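Long-range contacts in periplasmic binding protein (Veillonella parvula, PDB 4N01), which probably captures a solute, perhaps an iron chelate or related compound, in the periplasm and hands it to a membrane ABC importer: residues K92-Y97 with G317-D322; S70-E75 with T129-S134; A261-Y266 with D297-K302. One frame throughout, in Å; residues are numbered along the deposited sequence.

Overall arrangement
Contacts 1 and 2 belong to one central network, with centres about 12 Å apart; both use the lobe built on the five-stranded parallel sheet, and Gln71 and Glu75 of helix 71-79 bind residues of contact 1. Their segments alternate along the chain: 70-75, 92-97, 129-134 and finally 317-322. Contact 3 joins 261-266 to 297-302 inside the long loop that contact 1 closes, beside the four-stranded sheet of the other lobe, its centre about 28 Å from that of contact 1 and 34 Å from that of contact 2. Contact 1 thus ties chain returning from the second lobe to the first, near the cleft between the lobes, where a solute would probably bind.

Contact 1: residues K92-Y97 with G317-D322; sequences KEEEIY and GVRTVD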
loop_
_atom_site.group_PDB
_atom_site.type_symbol
_atom_site.label_atom_id
_atom_site.label_comp_id
_atom_site.label_asym_id
_atom_site.label_seq_id
_atom_site.Cartn_x
_atom_site.Cartn_y
_atom_site.Cartn_z
ATOM N N LYS A 92 5.638 -11.296 -4.611
ATOM C CA LYS A 92 6.404 -10.067 -4.800
ATOM C C LYS A 92 5.888 -9.368 -6.066
ATOM O O LYS A 92 5.727 -10.016 -7.103
ATOM C CB LYS A 92 7.890 -10.400 -4.954
ATOM C CG LYS A 92 8.755 -9.195 -5.305
ATOM C CD LYS A 92 10.234 -9.575 -5.370
ATOM C CE LYS A 92 11.077 -8.390 -5.834
ATOM N NZ LYS A 92 12.351 -8.811 -6.487
ATOM N N GLU A 93 5.616 -8.066 -5.984
ATOM C CA GLU A 93 5.046 -7.320 -7.121
ATOM C C GLU A 93 6.028 -6.375 -7.795
ATOM O O GLU A 93 5.876 -6.040 -8.970
ATOM C CB GLU A 93 3.832 -6.493 -6.672
ATOM C CG GLU A 93 2.647 -7.308 -6.204
ATOM C CD GLU A 93 1.567 -6.445 -5.578
ATOM O OE1 GLU A 93 1.308 -5.329 -6.092
ATOM O OE2 GLU A 93 0.983 -6.878 -4.559
ATOM N N GLU A 94 7.019 -5.918 -7.041
ATOM C CA GLU A 94 7.971 -4.924 -7.535
ATOM C C GLU A 94 9.228 -5.027 -6.694
ATOM O O GLU A 94 9.255 -5.803 -5.736
ATOM C CB GLU A 94 7.368 -3.512 -7.447
ATOM C CG GLU A 94 6.647 -3.203 -6.136
ATOM C CD GLU A 94 6.148 -1.755 -6.039
ATOM O OE1 GLU A 94 6.981 -0.852 -5.782
ATOM O OE2 GLU A 94 4.919 -1.510 -6.201
ATOM N N GLU A 95 10.265 -4.258 -7.044
ATOM C CA GLU A 95 11.517 -4.265 -6.283
ATOM C C GLU A 95 11.247 -4.016 -4.804
ATOM O O GLU A 95 10.482 -3.116 -4.447
ATOM C CB GLU A 95 12.496 -3.202 -6.806
ATOM C CG GLU A 95 13.851 -3.187 -6.080
ATOM C CD GLU A 95 14.686 -1.942 -6.364
ATOM O OE1 GLU A 95 14.104 -0.862 -6.615
ATOM O OE2 GLU A 95 15.932 -2.039 -6.326
ATOM N N ILE A 96 11.868 -4.823 -3.951
ATOM C CA ILE A 96 11.718 -4.673 -2.505
ATOM C C ILE A 96 12.285 -3.311 -2.110
ATOM O O ILE A 96 13.290 -2.875 -2.667
ATOM C CB ILE A 96 12.484 -5.788 -1.771
ATOM C CG1 ILE A 96 11.921 -7.151 -2.192
ATOM C CG2 ILE A 96 12.405 -5.607 -0.251
ATOM C CD1 ILE A 96 10.431 -7.288 -1.966
ATOM N N TYR A 97 11.613 -2.618 -1.197
ATOM C CA TYR A 97 12.101 -1.347 -0.663
ATOM C C TYR A 97 13.567 -1.533 -0.249
ATOM O O TYR A 97 13.878 -2.401 0.571
ATOM C CB TYR A 97 11.232 -0.977 0.542
ATOM C CG TYR A 97 11.314 0.457 0.994
ATOM C CD1 TYR A 97 11.248 1.502 0.078
ATOM C CD2 TYR A 97 11.424 0.770 2.346
ATOM C CE1 TYR A 97 11.310 2.825 0.495
ATOM C CE2 TYR A 97 11.489 2.086 2.770
ATOM C CZ TYR A 97 11.430 3.105 1.842
ATOM O OH TYR A 97 11.491 4.418 2.246
ATOM N N GLY A 317 1.694 0.213 3.780
ATOM C CA GLY A 317 3.009 -0.406 3.842
ATOM C C GLY A 317 3.935 0.430 4.700
ATOM O O GLY A 317 3.504 0.993 5.706
ATOM N N VAL A 318 5.202 0.524 4.306
ATOM C CA VAL A 318 6.188 1.234 5.115
ATOM C C VAL A 318 6.801 2.383 4.336
ATOM O O VAL A 318 7.706 3.047 4.823
ATOM C CB VAL A 318 7.305 0.291 5.600
ATOM C CG1 VAL A 318 6.714 -0.830 6.440
ATOM C CG2 VAL A 318 8.066 -0.268 4.404
ATOM N N ARG A 319 6.290 2.632 3.128
ATOM C CA ARG A 319 6.924 3.615 2.253
ATOM C C ARG A 319 6.226 4.962 2.225
ATOM O O ARG A 319 6.706 5.881 1.554
ATOM C CB ARG A 319 6.973 3.099 0.814
ATOM C CG ARG A 319 7.579 1.712 0.648
ATOM C CD ARG A 319 7.755 1.461 -0.833
ATOM N NE ARG A 319 8.103 0.076 -1.122
ATOM C CZ ARG A 319 8.704 -0.320 -2.238
ATOM N NH1 ARG A 319 9.058 0.574 -3.161
ATOM N NH2 ARG A 319 8.963 -1.603 -2.421
ATOM N N THR A 320 5.091 5.081 2.910
ATOM C CA THR A 320 4.217 6.230 2.676
ATOM C C THR A 320 4.838 7.595 2.922
ATOM O O THR A 320 4.825 8.455 2.037
ATOM C CB THR A 320 2.896 6.153 3.486
ATOM O OG1 THR A 320 2.289 4.873 3.277
ATOM C CG2 THR A 320 1.942 7.236 3.013
ATOM N N VAL A 321 5.347 7.813 4.129
ATOM C CA VAL A 321 5.860 9.138 4.465
ATOM C C VAL A 321 7.096 9.477 3.621
ATOM O O VAL A 321 7.267 10.620 3.193
ATOM C CB VAL A 321 6.122 9.276 5.979
ATOM C CG1 VAL A 321 6.880 10.563 6.270
ATOM C CG2 VAL A 321 4.785 9.280 6.721
ATOM N N ASP A 322 7.925 8.473 3.343
ATOM C CA ASP A 322 9.075 8.665 2.457
ATOM C C ASP A 322 8.639 9.132 1.069
ATOM O O ASP A 322 9.217 10.066 0.505
ATOM C CB ASP A 322 9.887 7.372 2.344
ATOM C CG ASP A 322 11.085 7.516 1.433
ATOM O OD1 ASP A 322 12.100 8.094 1.877
ATOM O OD2 ASP A 322 11.012 7.054 0.272
HETATM O O HOH W 1 9.609 -0.832 -5.818
#
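Val318 and Arg319 meet Tyr97 where the chain, after completing the second lobe, returns to the loop following strand 86-90 of the first, in the two-lobed fold of a periplasmic binding protein. Val318 places CG2 4.1 Å from Tyr97 CD2, a modest touch that suits a branched side chain also packed on helices 71-79, 165-178 and 182-203. Arg319 carries most of the contact. With CG opposite its carbonyl carbon (chi1 -52°) and the chain extended from there to NE, it runs past the tyrosine in the opposite direction, CG over one ring face, 3.9 Å from the Tyr97 centroid, as a CH-pi contact. The guanidinium, turned 32° from that ring, then has Tyr97 CB over its own face. Arg319 NH2 gives a hydrogen bond to Glu95 O (2.9 Å), which lies in the guanidinium plane, and forms a salt bridge with Glu75, so two acceptors fix the group's rotation. Glu94 adds charge: its OE1 stands 3.6 Å from Arg319 NH1, well outside the guanidinium plane, in a long salt bridge without a directed N-H. Water 1 donates to Glu94 OE1 and Glu95 O and accepts from Arg319 NH1, while Ser312 also partners Glu94 OE1. An arginine suits this spot, having both an apolar stem for the ring and several N-H groups for the acceptors. In the first turn of helix 320-332, Asp322 approaches the Tyr97 ring edge, its carboxylate plane 70° from the ring, yet OD2 stays 3.3 Å from Tyr97 OH at an angle too poor for a hydrogen bond.

Contact 2: residues S70-E75 with T129-S134; sequences SQATTE and TGWPDS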
loop_
_atom_site.group_PDB
_atom_site.type_symbol
_atom_site.label_atom_id
_atom_site.label_comp_id
_atom_site.label_asym_id
_atom_site.label_seq_id
_atom_site.Cartn_x
_atom_site.Cartn_y
_atom_site.Cartn_z
ATOM N N SER A 70 1.622 -11.250 0.766
ATOM C CA SER A 70 1.630 -10.044 -0.071
ATOM C C SER A 70 2.898 -9.242 0.157
ATOM O O SER A 70 3.487 -9.299 1.243
ATOM C CB SER A 70 0.424 -9.158 0.253
ATOM O OG SER A 70 -0.788 -9.902 0.165
ATOM N N GLN A 71 3.323 -8.476 -0.843
ATOM C CA GLN A 71 4.556 -7.718 -0.676
ATOM C C GLN A 71 4.451 -6.652 0.413
ATOM O O GLN A 71 5.423 -6.408 1.145
ATOM C CB GLN A 71 5.007 -7.077 -1.987
ATOM C CG GLN A 71 6.308 -6.302 -1.827
ATOM C CD GLN A 71 6.923 -5.902 -3.149
ATOM O OE1 GLN A 71 6.519 -6.393 -4.213
ATOM N NE2 GLN A 71 7.903 -4.998 -3.095
ATOM N N ALA A 72 3.282 -6.017 0.510
ATOM C CA ALA A 72 3.080 -4.946 1.478
ATOM C C ALA A 72 3.248 -5.444 2.915
ATOM O O ALA A 72 3.954 -4.819 3.710
ATOM C CB ALA A 72 1.723 -4.283 1.287
ATOM N N THR A 73 2.629 -6.572 3.249
ATOM C CA THR A 73 2.806 -7.126 4.587
ATOM C C THR A 73 4.210 -7.703 4.776
ATOM O O THR A 73 4.735 -7.711 5.888
ATOM C CB THR A 73 1.736 -8.183 4.928
ATOM O OG1 THR A 73 1.688 -9.158 3.884
ATOM C CG2 THR A 73 0.351 -7.527 5.087
ATOM N N THR A 74 4.833 -8.184 3.700
ATOM C CA THR A 74 6.236 -8.611 3.781
ATOM C C THR A 74 7.133 -7.452 4.205
ATOM O O THR A 74 7.987 -7.604 5.086
ATOM C CB THR A 74 6.741 -9.185 2.446
ATOM O OG1 THR A 74 6.127 -10.457 2.215
ATOM C CG2 THR A 74 8.268 -9.360 2.458
ATOM N N GLU A 75 6.926 -6.287 3.593
ATOM C CA GLU A 75 7.723 -5.117 3.946
ATOM C C GLU A 75 7.445 -4.644 5.369
ATOM O O GLU A 75 8.379 -4.290 6.090
ATOM C CB GLU A 75 7.586 -3.999 2.885
ATOM C CG GLU A 75 8.138 -4.481 1.531
ATOM C CD GLU A 75 8.164 -3.431 0.424
ATOM O OE1 GLU A 75 7.541 -2.348 0.568
ATOM O OE2 GLU A 75 8.825 -3.697 -0.615
ATOM N N THR A 129 -0.396 -13.464 6.963
ATOM C CA THR A 129 -0.909 -12.109 6.774
ATOM C C THR A 129 -0.794 -11.729 5.303
ATOM O O THR A 129 -0.027 -12.347 4.563
ATOM C CB THR A 129 -0.135 -11.087 7.635
ATOM O OG1 THR A 129 -0.718 -9.780 7.475
ATOM C CG2 THR A 129 1.332 -11.040 7.215
ATOM N N GLY A 130 -1.558 -10.724 4.877
ATOM C CA GLY A 130 -1.580 -10.322 3.478
ATOM C C GLY A 130 -2.821 -9.511 3.157
ATOM O O GLY A 130 -3.639 -9.258 4.042
ATOM N N TRP A 131 -2.961 -9.087 1.902
ATOM C CA TRP A 131 -4.209 -8.493 1.444
ATOM C C TRP A 131 -5.314 -9.543 1.570
ATOM O O TRP A 131 -5.036 -10.742 1.501
ATOM C CB TRP A 131 -4.065 -8.037 -0.004
ATOM C CG TRP A 131 -3.294 -6.760 -0.178
ATOM C CD1 TRP A 131 -1.951 -6.632 -0.407
ATOM C CD2 TRP A 131 -3.823 -5.424 -0.143
ATOM N NE1 TRP A 131 -1.614 -5.300 -0.519
ATOM C CE2 TRP A 131 -2.744 -4.539 -0.364
ATOM C CE3 TRP A 131 -5.102 -4.892 0.050
ATOM C CZ2 TRP A 131 -2.910 -3.149 -0.400
ATOM C CZ3 TRP A 131 -5.266 -3.511 0.010
ATOM C CH2 TRP A 131 -4.174 -2.658 -0.208
ATOM N N PRO A 132 -6.557 -9.102 1.798
ATOM C CA PRO A 132 -7.718 -9.985 1.955
ATOM C C PRO A 132 -7.870 -11.033 0.857
ATOM O O PRO A 132 -8.238 -12.165 1.170
ATOM C CB PRO A 132 -8.898 -9.008 1.915
ATOM C CG PRO A 132 -8.352 -7.778 2.531
ATOM C CD PRO A 132 -6.916 -7.695 2.043
ATOM N N ASP A 133 -7.591 -10.684 -0.396
ATOM C CA ASP A 133 -7.717 -11.649 -1.496
ATOM C C ASP A 133 -6.809 -12.878 -1.356
ATOM O O ASP A 133 -7.105 -13.935 -1.920
ATOM C CB ASP A 133 -7.483 -10.976 -2.847
ATOM C CG ASP A 133 -8.751 -10.392 -3.425
ATOM O OD1 ASP A 133 -9.671 -10.087 -2.634
ATOM O OD2 ASP A 133 -8.825 -10.240 -4.665
ATOM N N SER A 134 -5.722 -12.736 -0.593
ATOM C CA SER A 134 -4.802 -13.838 -0.306
ATOM C C SER A 134 -5.497 -14.993 0.393
ATOM O O SER A 134 -5.000 -16.118 0.396
ATOM C CB SER A 134 -3.663 -13.368 0.620
ATOM O OG SER A 134 -3.013 -12.218 0.103
HETATM O O HOH W 2 1.368 -5.772 -1.689
#
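Ser70 and Gly130 bring the two backbones within 4.8 Å of each other, CA to CA, just beyond the ends of the adjacent parallel strands 66-68 and 127-129. Gly130 has phi 161° with an extended psi, a conformation awkward for any residue with a CB, and a CB here would also crowd Ser70 OG. That hydroxyl, sitting before helix 71-79, makes no capping bond to the helix; with chi1 at -53° it turns away from the carbonyl carbon and accepts a nearly straight bond from Trp131 N (2.9 Å, 163°). A small hydroxyl side chain suits the tight space, since Ser70 OG also meets the indole at its edge, 3.5 Å from Trp131 CD1. Ala72 CB comes within 3.9 Å of Trp131 NE1, and water 2, at the indole's edge, accepts from Trp131 NE1 and Ala72 N, linking the indole to the first turn of the helix. Thr73 and Thr129 reach toward each other tip to tip, Thr73 CG2 lying 3.5 Å from Thr129 OG1; their hydroxyls bond instead to Ser68 and to the carbonyl of Trp153. On the loop side Ser134 N and OG both donate to Trp131 O from the same face of its plane, which closes the first turn of the 3-10 segment 132-134. Within helix 71-79, Gln71 NE2 donates to Glu75 OE2 (2.9 Å). In strand order 3-2-1-4-5, strands 66-68 and 127-129 are the first and fourth, whose following loops diverge to opposite sides: the topological switch point of a Rossmann-like sheet, a classic binding crevice. A glycerol, probably from the crystallisation liquor, whose nearest atom is about 4 Å from the Trp131 side chain is consistent with a pocket there.

Contact 3: residues A261-Y266 with D297-K302; sequences AQNPDY and DITAVK. With FMT (formic acid), chain H.
Asn263 leaves its helix in a left-handed conformation (phi 50°), which asparagine tolerates better than most residues, and with CG swung opposite the backbone N (chi1 -160°) its amide reaches the start of helix 299-303. There Asn263 OD1 accepts an almost straight bond from Thr299 N (2.7 Å, 171°) and a weak one from Thr299 OG1. One residue on, Ala300 N donates to Pro264 O at 3.0 Å, so a separate piece of chain satisfies two N-H groups of the first helical turn. With an alanine here instead of Asn263, Thr299 N would probably lose its acceptor and the helix start would be likely to fray. Pro264 CD rests 3.7 Å from Ile298 CG2. Asp265 O, buried without a hydrogen-bonding partner, lies 3.3 Å from Ala300 CA in a C-H...O contact that the small alanine permits. Asp265 OD2 turns to Arg210 N, and Gln262 NE2 makes a weak hydrogen bond to a formic acid, probably from the crystallisation liquor. Pro264 and Ile298 both pack on Val259 of helix 256-262, Pro264 also touches Phe212 of strand 209-214, and Tyr266 opens strand 266-270, between 209-214 and 306-309 in the four-stranded parallel sheet.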
loop_
_atom_site.group_PDB
_atom_site.type_symbol
_atom_site.label_atom_id
_atom_site.label_comp_id
_atom_site.label_asym_id
_atom_site.label_seq_id
_atom_site.Cartn_x
_atom_site.Cartn_y
_atom_site.Cartn_z
ATOM N N ALA A 261 -13.544 17.451 -16.620
ATOM C CA ALA A 261 -14.347 18.412 -15.857
ATOM C C ALA A 261 -13.589 18.886 -14.612
ATOM O O ALA A 261 -13.639 20.058 -14.242
ATOM C CB ALA A 261 -15.663 17.779 -15.445
ATOM N N GLN A 262 -12.898 17.958 -13.966
ATOM C CA GLN A 262 -12.182 18.254 -12.725
ATOM C C GLN A 262 -10.874 18.999 -12.971
ATOM O O GLN A 262 -10.370 19.680 -12.077
ATOM C CB GLN A 262 -11.907 16.958 -11.953
ATOM C CG GLN A 262 -13.135 16.356 -11.263
ATOM C CD GLN A 262 -13.662 17.209 -10.117
ATOM O OE1 GLN A 262 -14.108 18.344 -10.322
ATOM N NE2 GLN A 262 -13.610 16.662 -8.897
ATOM N N ASN A 263 -10.323 18.844 -14.172
ATOM C CA ASN A 263 -9.129 19.588 -14.583
ATOM C C ASN A 263 -7.988 19.534 -13.567
ATOM O O ASN A 263 -7.629 20.554 -12.986
ATOM C CB ASN A 263 -9.503 21.055 -14.844
ATOM C CG ASN A 263 -8.482 21.770 -15.708
ATOM O OD1 ASN A 263 -7.674 21.129 -16.376
ATOM N ND2 ASN A 263 -8.523 23.100 -15.704
ATOM N N PRO A 264 -7.414 18.346 -13.338
ATOM C CA PRO A 264 -6.353 18.264 -12.329
ATOM C C PRO A 264 -5.095 19.066 -12.672
ATOM O O PRO A 264 -4.758 19.233 -13.855
ATOM C CB PRO A 264 -6.012 16.771 -12.307
ATOM C CG PRO A 264 -6.431 16.275 -13.686
ATOM C CD PRO A 264 -7.652 17.062 -14.019
ATOM N N ASP A 265 -4.415 19.558 -11.634
ATOM C CA ASP A 265 -3.116 20.233 -11.768
ATOM C C ASP A 265 -1.985 19.246 -12.068
ATOM O O ASP A 265 -1.045 19.572 -12.799
ATOM C CB ASP A 265 -2.785 20.970 -10.459
ATOM C CG ASP A 265 -3.760 22.094 -10.166
ATOM O OD1 ASP A 265 -3.953 22.940 -11.056
ATOM O OD2 ASP A 265 -4.350 22.121 -9.055
ATOM N N TYR A 266 -2.066 18.052 -11.482
ATOM C CA TYR A 266 -1.024 17.028 -11.656
ATOM C C TYR A 266 -1.662 15.691 -11.959
ATOM O O TYR A 266 -2.751 15.394 -11.476
ATOM C CB TYR A 266 -0.131 16.904 -10.399
ATOM C CG TYR A 266 0.686 18.141 -10.162
ATOM C CD1 TYR A 266 2.014 18.212 -10.560
ATOM C CD2 TYR A 266 0.115 19.264 -9.586
ATOM C CE1 TYR A 266 2.759 19.368 -10.377
ATOM C CE2 TYR A 266 0.838 20.425 -9.406
ATOM C CZ TYR A 266 2.159 20.472 -9.806
ATOM O OH TYR A 266 2.864 21.631 -9.630
ATOM N N ASP A 297 -6.557 19.867 -23.184
ATOM C CA ASP A 297 -6.732 21.123 -22.459
ATOM C C ASP A 297 -6.740 20.965 -20.934
ATOM O O ASP A 297 -6.908 21.939 -20.209
ATOM C CB ASP A 297 -7.956 21.888 -22.963
ATOM C CG ASP A 297 -7.808 22.329 -24.409
ATOM O OD1 ASP A 297 -6.658 22.399 -24.904
ATOM O OD2 ASP A 297 -8.841 22.610 -25.050
ATOM N N ILE A 298 -6.531 19.746 -20.447
ATOM C CA ILE A 298 -6.369 19.540 -19.010
ATOM C C ILE A 298 -5.079 20.235 -18.553
ATOM O O ILE A 298 -4.035 20.104 -19.202
ATOM C CB ILE A 298 -6.303 18.027 -18.660
ATOM C CG1 ILE A 298 -7.664 17.357 -18.909
ATOM C CG2 ILE A 298 -5.852 17.812 -17.211
ATOM C CD1 ILE A 298 -7.631 15.831 -18.698
ATOM N N THR A 299 -5.160 20.994 -17.462
ATOM C CA THR A 299 -4.008 21.745 -16.950
ATOM C C THR A 299 -2.737 20.898 -16.801
ATOM O O THR A 299 -1.682 21.274 -17.307
ATOM C CB THR A 299 -4.341 22.397 -15.600
ATOM O OG1 THR A 299 -5.376 23.362 -15.803
ATOM C CG2 THR A 299 -3.121 23.089 -15.027
ATOM N N ALA A 300 -2.843 19.763 -16.115
ATOM C CA ALA A 300 -1.710 18.851 -15.973
ATOM C C ALA A 300 -1.080 18.476 -17.319
ATOM O O ALA A 300 0.146 18.391 -17.445
ATOM C CB ALA A 300 -2.138 17.591 -15.209
ATOM N N VAL A 301 -1.910 18.250 -18.328
ATOM C CA VAL A 301 -1.390 17.867 -19.631
ATOM C C VAL A 301 -0.681 19.035 -20.307
ATOM O O VAL A 301 0.430 18.876 -20.825
ATOM C CB VAL A 301 -2.521 17.324 -20.541
ATOM C CG1 VAL A 301 -1.979 17.001 -21.925
ATOM C CG2 VAL A 301 -3.148 16.078 -19.912
ATOM N N LYS A 302 -1.307 20.209 -20.289
ATOM C CA LYS A 302 -0.728 21.385 -20.932
ATOM C C LYS A 302 0.591 21.766 -20.285
ATOM O O LYS A 302 1.507 22.208 -20.964
ATOM C CB LYS A 302 -1.680 22.589 -20.852
ATOM C CG LYS A 302 -2.931 22.470 -21.713
ATOM C CD LYS A 302 -3.718 23.787 -21.753
ATOM C CE LYS A 302 -4.378 24.094 -20.417
ATOM N NZ LYS A 302 -5.302 25.265 -20.520
HETATM C C FMT H . -13.700 16.891 -5.173
HETATM O O1 FMT H . -14.515 16.396 -5.953
HETATM O O2 FMT H . -12.526 16.537 -5.093
#